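Local coordinates for protein putative aminooxidase (Propionibacterium acnes, PDB 2BA9) that isomerises polyunsaturated fatty acids, producing conjugated linoleic acid, with flavin-adenine dinucleotide bound in a fold of the flavin-containing amine oxidoreductase family, at residues 21-26 with 210-215; 372-377 with 382-387; 399-404 with 409-414. All blocks are in the same frame, centred on the assembly; numbering follows the deposited sequence.

Contact 3 lies at the FAD. Its centre is about 9 Å from the centre of the chain, and it supplies G400, E401 and V411 to the cofactor pocket and E410 to a sodium site. Contact 2 borders it directly, the two centres being about 15 Å apart. Y384 OH of contact 2 probably hydrogen-bonds I402 O of contact 3 at 2.7 Å, and P372 packs on E401 and I402. Contact 1 lies about 15 Å from contact 3, centre to centre, without touching it. Helix 16-28 connects the two regions, because it also packs against helix 408-423. Contacts 1 and 2 are about 29 Å apart between centres and do not meet.

Contact 1: 21-26 with 210-215; sequences AGMYLE and EHLNAT
M23 and L212 meet where helix 16-28 of the FAD-binding Rossmann-type unit passes helix 204-215. Helix 16-28 follows strand 9-12 and a glycine-rich turn that fits the GxGxxG pattern of dinucleotide-binding folds. The two segments approach loosely. Their nearest CA atoms, those of M23 and L212, are 7.8 Å apart, and only 110 Å² is buried between them.

The apolar part is one sulfur-methyl touch. M23 SD lies 3.8 Å from L212 CD1, and the two side chains cross at about a right angle. M23 runs out fully extended. Its CG is trans to the backbone N (chi1 172°), which carries the sulfur outward past the leucine. L212 reaches back through CD1, which also comes within 4.1 Å of M23 CB. On the flank of the methionine, its CG sits over the centre of the Y24 ring. L212 also packs on L19 of helix 16-28 and on T77 of helix 68-77.

The polar part is carried by E26 and T215, which are not bonded to each other. E26 OE1 is hydrogen-bonded to Y33 OH and to E217 N, two residues past T215. E26 OE2 forms a salt bridge with R76 of helix 68-77, which links the two polar ends because R76 NE is also hydrogen-bonded to T215 OG1. T215 OG1 donates back to L212 O at 2.6 Å, with the donor tilted 20° from the carbonyl plane.

Contact 2: 372-377 with 382-387; sequences PHVSSE and GWYEKV
W383 and Y384 receive the two methyl groups of V374. The helix bearing both rings starts at G382. This glycine is the N-cap of helix 383-389 and also closes the preceding helix in a Schellman motif. W383 follows. V374 CG1 sits over its five-membered ring, 3.5 Å from the centroid and only 7° off the normal, a CH-pi contact. Chi1 of -158° sends the indole toward the valine, and chi2 of 92° turns its face to CG1. The indole NE1 is hydrogen-bonded to Y272 O.

The contact folds the end of strand 359-373 back against helix 383-389, with the short helix 376-380 between them. That short helix begins after S375, whose OG caps D378 N.

Y384 comes next. Its CE2 lies 3.9 Å from V374 CG2, which approaches the ring obliquely. W383 CE3 lies over the centre of one face of the tyrosine ring. The hydroxyl is hydrogen-bonded to Y180 OH, which is also bonded to V374 N. One turn on from W383, V387 CG2 lies 3.4 Å above the plane of the W383 indole, on the face opposite V374 CG1, and the indole is held between two valine methyls.

Contact 3: 399-404 with 409-414; sequences AGEIMS and DEVCHY. With NA (sodium ion), chain B; FAD (flavin-adenine dinucleotide), chain D.
A399 touches the Y414 ring from the loop that follows strand 396-398. Its CB lies 3.9 Å from Y414 CE2. At G400 the link is through water: G400 N donates to a water that in turn donates to V411 O at 2.6 Å. The positive phi of G400 (79°) suits a glycine, and its CA approaches FAD O2P.

E401 faces the cofactor. Its OE2 accepts a 2.6 Å hydrogen bond from FAD O3', and OE1 is salt-bridged to K45, which also bonds FAD. The CG of E401 lies 3.7 Å from V411 CG1, the two side chains running side by side in the same direction. V411 CG1 and CG2 both come close to O2P, so loop and helix line one part of the pocket together.

M403 lays its CB over one face of Y414, a CH-pi contact 3.9 Å from the centroid and 25° off the normal. Y414 CG lies trans to the backbone N (chi1 -170°), which carries the ring to M403 CB. The tyrosine hydroxyl is hydrogen-bonded to E388. S404 OG bonds back weakly to G400 O and packs on V411. One turn away from Y414, E410 binds the sodium ion through OE2 at 2.3 Å; three waters and K183 O complete the ligands, and N131 holds OE1.

The loop sits between helix 408-423 and helix 383-389, where M403 packs on V387 and I402 on W383. V411 and C412 turn to helix 16-28.

Contact 1: 21-26 with 210-215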
# COMPACT_ATOMS: atom_id res chain seq x y z
N ALA A 21 10.55 6.18 9.73
CA ALA A 21 11.67 7.08 9.48
C ALA A 21 12.15 7.63 10.81
O ALA A 21 13.36 7.66 11.09
CB ALA A 21 11.24 8.19 8.54
N GLY A 22 11.19 8.04 11.64
CA GLY A 22 11.50 8.51 12.99
C GLY A 22 12.19 7.46 13.83
O GLY A 22 13.25 7.71 14.41
N MET A 23 11.56 6.28 13.93
CA MET A 23 12.14 5.13 14.66
C MET A 23 13.58 4.87 14.29
O MET A 23 14.43 4.71 15.16
CB MET A 23 11.34 3.85 14.37
CG MET A 23 11.97 2.57 14.91
SD MET A 23 11.04 1.10 14.45
CE MET A 23 12.19 -0.22 14.77
N TYR A 24 13.86 4.78 13.00
CA TYR A 24 15.19 4.35 12.55
C TYR A 24 16.23 5.46 12.57
O TYR A 24 17.43 5.20 12.71
CB TYR A 24 15.12 3.65 11.18
CG TYR A 24 14.54 2.25 11.31
CD1 TYR A 24 15.27 1.22 11.88
CD2 TYR A 24 13.25 1.98 10.88
CE1 TYR A 24 14.71 -0.07 12.03
CE2 TYR A 24 12.69 0.72 11.01
CZ TYR A 24 13.41 -0.29 11.58
OH TYR A 24 12.81 -1.53 11.70
N LEU A 25 15.77 6.71 12.45
CA LEU A 25 16.66 7.85 12.66
C LEU A 25 17.07 7.88 14.13
O LEU A 25 18.26 7.96 14.45
CB LEU A 25 16.00 9.16 12.22
CG LEU A 25 16.08 9.43 10.71
CD1 LEU A 25 15.08 10.50 10.26
CD2 LEU A 25 17.51 9.83 10.32
N GLU A 26 16.07 7.81 15.02
CA GLU A 26 16.32 7.78 16.45
C GLU A 26 17.38 6.73 16.78
O GLU A 26 18.37 7.03 17.44
CB GLU A 26 15.03 7.48 17.21
CG GLU A 26 15.14 7.70 18.71
CD GLU A 26 13.83 7.42 19.43
OE1 GLU A 26 12.84 8.12 19.16
OE2 GLU A 26 13.81 6.52 20.29
N GLU A 210 0.22 3.29 16.29
CA GLU A 210 -0.12 4.14 17.43
C GLU A 210 0.91 3.91 18.54
O GLU A 210 1.48 4.86 19.07
CB GLU A 210 -1.55 3.88 17.91
CG GLU A 210 -2.58 4.37 16.92
CD GLU A 210 -4.01 3.99 17.29
OE1 GLU A 210 -4.27 2.88 17.82
OE2 GLU A 210 -4.89 4.80 16.98
N HIS A 211 1.20 2.65 18.84
CA HIS A 211 2.17 2.33 19.88
C HIS A 211 3.61 2.69 19.50
O HIS A 211 4.38 3.14 20.35
CB HIS A 211 2.09 0.86 20.25
CG HIS A 211 0.72 0.42 20.66
ND1 HIS A 211 0.30 -0.88 20.54
CD2 HIS A 211 -0.33 1.12 21.16
CE1 HIS A 211 -0.95 -0.98 20.97
NE2 HIS A 211 -1.35 0.22 21.35
N LEU A 212 3.99 2.49 18.24
CA LEU A 212 5.30 2.92 17.77
C LEU A 212 5.52 4.41 18.04
O LEU A 212 6.58 4.82 18.51
CB LEU A 212 5.48 2.62 16.28
CG LEU A 212 6.79 3.11 15.63
CD1 LEU A 212 8.05 2.53 16.33
CD2 LEU A 212 6.79 2.80 14.15
N ASN A 213 4.51 5.20 17.68
CA ASN A 213 4.49 6.64 17.92
C ASN A 213 4.77 6.94 19.38
O ASN A 213 5.64 7.74 19.70
CB ASN A 213 3.12 7.21 17.51
CG ASN A 213 3.07 8.74 17.52
OD1 ASN A 213 3.91 9.39 16.90
ND2 ASN A 213 2.06 9.31 18.19
N ALA A 214 4.04 6.26 20.27
CA ALA A 214 4.25 6.38 21.70
C ALA A 214 5.70 6.08 22.12
O ALA A 214 6.24 6.77 22.96
CB ALA A 214 3.28 5.48 22.46
N THR A 215 6.33 5.08 21.52
CA THR A 215 7.71 4.72 21.91
C THR A 215 8.78 5.71 21.41
O THR A 215 9.92 5.67 21.87
CB THR A 215 8.09 3.32 21.39
OG1 THR A 215 8.21 3.36 19.97
CG2 THR A 215 7.06 2.28 21.80

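Contact 2: 372-377 with 382-387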
# COMPACT_ATOMS: atom_id res chain seq x y z
N PRO A 372 0.45 5.00 -5.22
CA PRO A 372 1.10 5.86 -6.19
C PRO A 372 2.14 5.07 -6.96
O PRO A 372 2.90 4.29 -6.37
CB PRO A 372 1.78 6.94 -5.34
CG PRO A 372 1.95 6.28 -3.98
CD PRO A 372 0.72 5.42 -3.83
N HIS A 373 2.18 5.26 -8.26
CA HIS A 373 3.14 4.59 -9.11
C HIS A 373 3.27 5.35 -10.43
O HIS A 373 2.59 6.36 -10.64
CB HIS A 373 2.72 3.14 -9.34
CG HIS A 373 1.43 2.98 -10.06
ND1 HIS A 373 0.20 3.16 -9.45
CD2 HIS A 373 1.16 2.60 -11.33
CE1 HIS A 373 -0.76 2.93 -10.32
NE2 HIS A 373 -0.21 2.58 -11.47
N VAL A 374 4.15 4.86 -11.30
CA VAL A 374 4.28 5.43 -12.66
C VAL A 374 4.01 4.35 -13.71
O VAL A 374 3.95 3.15 -13.41
CB VAL A 374 5.64 6.14 -12.89
CG1 VAL A 374 5.78 7.35 -11.95
CG2 VAL A 374 6.83 5.17 -12.72
N SER A 375 3.78 4.81 -14.94
CA SER A 375 3.41 3.95 -16.04
C SER A 375 4.62 3.16 -16.49
O SER A 375 5.78 3.52 -16.21
CB SER A 375 2.87 4.79 -17.21
OG SER A 375 3.87 5.70 -17.68
N SER A 376 4.36 2.07 -17.21
CA SER A 376 5.43 1.28 -17.78
C SER A 376 6.40 2.14 -18.62
O SER A 376 7.62 2.04 -18.46
CB SER A 376 4.86 0.14 -18.62
OG SER A 376 5.91 -0.67 -19.15
N GLU A 377 5.85 3.00 -19.47
CA GLU A 377 6.65 3.92 -20.29
C GLU A 377 7.54 4.86 -19.45
O GLU A 377 8.74 5.03 -19.72
CB GLU A 377 5.72 4.79 -21.15
CG GLU A 377 6.44 5.86 -21.95
CD GLU A 377 5.49 6.73 -22.75
OE1 GLU A 377 5.67 6.78 -23.99
OE2 GLU A 377 4.57 7.35 -22.14
N GLY A 382 13.10 5.88 -17.24
CA GLY A 382 14.10 6.04 -16.19
C GLY A 382 13.63 6.74 -14.93
O GLY A 382 14.45 7.13 -14.10
N TRP A 383 12.31 6.86 -14.75
CA TRP A 383 11.72 7.64 -13.65
C TRP A 383 12.52 7.58 -12.34
O TRP A 383 12.88 8.60 -11.81
CB TRP A 383 10.26 7.23 -13.37
CG TRP A 383 9.46 8.30 -12.66
CD1 TRP A 383 8.69 9.28 -13.23
CD2 TRP A 383 9.32 8.47 -11.24
NE1 TRP A 383 8.10 10.06 -12.25
CE2 TRP A 383 8.48 9.58 -11.03
CE3 TRP A 383 9.85 7.79 -10.13
CZ2 TRP A 383 8.15 10.03 -9.76
CZ3 TRP A 383 9.51 8.24 -8.86
CH2 TRP A 383 8.67 9.35 -8.69
N TYR A 384 12.82 6.37 -11.87
CA TYR A 384 13.46 6.16 -10.55
C TYR A 384 14.98 6.40 -10.57
O TYR A 384 15.59 6.66 -9.52
CB TYR A 384 13.15 4.75 -10.01
CG TYR A 384 11.72 4.56 -9.58
CD1 TYR A 384 11.32 4.87 -8.28
CD2 TYR A 384 10.76 4.07 -10.46
CE1 TYR A 384 10.02 4.69 -7.87
CE2 TYR A 384 9.42 3.89 -10.05
CZ TYR A 384 9.07 4.21 -8.75
OH TYR A 384 7.77 4.06 -8.30
N GLU A 385 15.61 6.29 -11.74
CA GLU A 385 17.00 6.70 -11.88
C GLU A 385 17.07 8.19 -11.62
O GLU A 385 17.94 8.66 -10.88
CB GLU A 385 17.54 6.35 -13.28
CG GLU A 385 17.72 4.85 -13.51
CD GLU A 385 18.47 4.54 -14.78
OE1 GLU A 385 19.66 4.89 -14.85
OE2 GLU A 385 17.89 3.93 -15.70
N LYS A 386 16.13 8.94 -12.20
CA LYS A 386 16.05 10.37 -11.96
C LYS A 386 15.73 10.67 -10.49
O LYS A 386 16.49 11.36 -9.82
CB LYS A 386 15.00 11.01 -12.87
CG LYS A 386 14.85 12.51 -12.68
CD LYS A 386 16.07 13.30 -13.21
CE LYS A 386 15.70 14.74 -13.56
NZ LYS A 386 16.69 15.45 -14.43
N VAL A 387 14.61 10.15 -9.98
CA VAL A 387 14.14 10.57 -8.66
C VAL A 387 15.10 10.14 -7.54
O VAL A 387 15.35 10.91 -6.60
CB VAL A 387 12.68 10.16 -8.41
CG1 VAL A 387 12.25 10.50 -6.97
CG2 VAL A 387 11.79 10.87 -9.41

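Contact 3: 399-404 with 409-414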
# COMPACT_ATOMS: atom_id res chain seq x y z
N ALA A 399 10.61 9.49 0.00
CA ALA A 399 10.25 8.19 0.55
C ALA A 399 8.73 7.89 0.45
O ALA A 399 8.02 8.49 -0.34
CB ALA A 399 10.73 8.09 1.99
N GLY A 400 8.24 6.94 1.24
CA GLY A 400 6.83 6.58 1.19
C GLY A 400 6.49 5.68 0.02
O GLY A 400 7.38 5.12 -0.63
N GLU A 401 5.20 5.54 -0.26
CA GLU A 401 4.74 4.52 -1.20
C GLU A 401 5.35 4.65 -2.60
O GLU A 401 5.79 3.65 -3.16
CB GLU A 401 3.23 4.50 -1.26
CG GLU A 401 2.56 3.98 0.03
CD GLU A 401 1.05 4.11 0.01
OE1 GLU A 401 0.56 5.16 -0.45
OE2 GLU A 401 0.35 3.18 0.45
N ILE A 402 5.42 5.87 -3.14
CA ILE A 402 5.92 6.08 -4.50
C ILE A 402 7.32 5.51 -4.74
O ILE A 402 7.57 5.01 -5.83
CB ILE A 402 5.88 7.59 -4.92
CG1 ILE A 402 6.10 7.77 -6.43
CG2 ILE A 402 6.93 8.39 -4.12
CD1 ILE A 402 5.29 6.87 -7.34
N MET A 403 8.19 5.51 -3.72
CA MET A 403 9.60 5.08 -3.87
C MET A 403 9.85 3.58 -3.66
O MET A 403 10.96 3.08 -3.89
CB MET A 403 10.52 5.84 -2.89
CG MET A 403 10.53 7.36 -3.05
SD MET A 403 10.70 7.96 -4.75
CE MET A 403 12.28 7.24 -5.20
N SER A 404 8.81 2.88 -3.22
CA SER A 404 8.89 1.47 -2.89
C SER A 404 7.64 0.78 -3.45
O SER A 404 7.59 0.42 -4.63
CB SER A 404 9.02 1.26 -1.37
OG SER A 404 7.96 1.89 -0.64
N ASP A 409 4.93 -2.86 5.02
CA ASP A 409 6.28 -3.36 5.24
C ASP A 409 7.26 -2.72 4.26
O ASP A 409 8.38 -2.38 4.63
CB ASP A 409 6.35 -4.88 5.11
CG ASP A 409 7.72 -5.42 5.45
OD1 ASP A 409 8.09 -5.43 6.66
OD2 ASP A 409 8.44 -5.82 4.50
N GLU A 410 6.83 -2.53 3.02
CA GLU A 410 7.71 -2.02 1.98
C GLU A 410 8.13 -0.60 2.29
O GLU A 410 9.32 -0.27 2.16
CB GLU A 410 7.06 -2.10 0.59
CG GLU A 410 6.93 -3.52 0.04
CD GLU A 410 8.27 -4.21 -0.26
OE1 GLU A 410 9.17 -3.57 -0.84
OE2 GLU A 410 8.43 -5.41 0.07
N VAL A 411 7.18 0.24 2.71
CA VAL A 411 7.48 1.63 3.04
C VAL A 411 8.35 1.76 4.30
O VAL A 411 9.26 2.59 4.33
CB VAL A 411 6.21 2.52 3.18
CG1 VAL A 411 5.31 2.40 1.92
CG2 VAL A 411 5.45 2.20 4.44
N CYS A 412 8.08 0.94 5.32
CA CYS A 412 8.87 0.98 6.55
C CYS A 412 10.30 0.51 6.27
O CYS A 412 11.26 1.13 6.72
CB CYS A 412 8.22 0.12 7.64
SG CYS A 412 6.63 0.75 8.26
N HIS A 413 10.42 -0.60 5.53
CA HIS A 413 11.72 -1.13 5.07
C HIS A 413 12.51 -0.09 4.25
O HIS A 413 13.73 0.09 4.44
CB HIS A 413 11.46 -2.42 4.26
CG HIS A 413 12.69 -3.20 3.91
ND1 HIS A 413 12.65 -4.31 3.09
CD2 HIS A 413 14.00 -3.01 4.22
CE1 HIS A 413 13.87 -4.78 2.94
NE2 HIS A 413 14.70 -4.02 3.62
N TYR A 414 11.81 0.62 3.38
CA TYR A 414 12.44 1.71 2.64
C TYR A 414 12.90 2.84 3.57
O TYR A 414 14.00 3.38 3.40
CB TYR A 414 11.50 2.27 1.57
CG TYR A 414 12.19 3.24 0.63
CD1 TYR A 414 12.66 2.82 -0.61
CD2 TYR A 414 12.39 4.57 0.99
CE1 TYR A 414 13.31 3.71 -1.46
CE2 TYR A 414 13.02 5.46 0.14
CZ TYR A 414 13.48 5.02 -1.08
OH TYR A 414 14.11 5.89 -1.92
NA NA B . 9.46 -7.30 -0.81
PA FAD D . 0.00 6.52 4.32
O1A FAD D . -0.36 5.25 5.04
O2A FAD D . -0.99 7.03 3.30
O5B FAD D . 0.17 7.69 5.40
C5B FAD D . 0.57 8.95 4.93
C4B FAD D . 0.44 9.98 6.04
O4B FAD D . 0.88 11.23 5.55
C3B FAD D . -1.00 10.12 6.53
O3B FAD D . -1.05 9.97 7.93
C2B FAD D . -1.40 11.50 6.06
O2B FAD D . -2.41 12.10 6.87
C1B FAD D . -0.03 12.21 5.99
N9A FAD D . -0.10 13.37 5.09
C8A FAD D . -0.53 13.39 3.78
N7A FAD D . -0.46 14.67 3.31
C5A FAD D . 0.01 15.46 4.31
C6A FAD D . 0.27 16.85 4.40
N6A FAD D . 0.42 17.58 3.25
N1A FAD D . 0.79 17.35 5.59
C2A FAD D . 1.00 16.53 6.69
N3A FAD D . 0.73 15.17 6.59
C4A FAD D . 0.23 14.65 5.43
N1 FAD D . -0.59 -2.82 3.29
C2 FAD D . -0.05 -4.06 3.56
O2 FAD D . 1.14 -4.16 3.85
N3 FAD D . -0.84 -5.19 3.47
C4 FAD D . -2.18 -5.08 3.15
O4 FAD D . -2.87 -6.11 3.11
C4X FAD D . -2.73 -3.82 2.90
N5 FAD D . -4.07 -3.67 2.55
C5X FAD D . -4.66 -2.43 2.46
C6 FAD D . -6.03 -2.31 2.25
C7 FAD D . -6.62 -1.04 2.20
C7M FAD D . -8.10 -0.96 1.99
C8 FAD D . -5.83 0.10 2.34
C8M FAD D . -6.41 1.47 2.28
C9 FAD D . -4.46 -0.03 2.54
C9A FAD D . -3.85 -1.29 2.59
N10 FAD D . -2.47 -1.45 2.77
C10 FAD D . -1.93 -2.69 2.99
C1' FAD D . -1.52 -0.35 2.40
C2' FAD D . -0.93 0.33 3.63
O2' FAD D . -1.93 0.68 4.58
C3' FAD D . -0.17 1.56 3.15
O3' FAD D . 0.72 1.18 2.09
C4' FAD D . 0.58 2.22 4.29
O4' FAD D . -0.31 2.84 5.21
C5' FAD D . 1.57 3.22 3.70
O5' FAD D . 2.06 4.06 4.71
P FAD D . 2.65 5.52 4.32
O1P FAD D . 3.06 6.27 5.58
O2P FAD D . 3.78 5.32 3.38
O3P FAD D . 1.44 6.33 3.64
O HOH W 1 9.52 5.00 3.30
O HOH W 2 10.86 -5.58 -1.75
O HOH W 3 7.60 -8.69 -0.51
O HOH W 4 10.29 -8.82 -2.04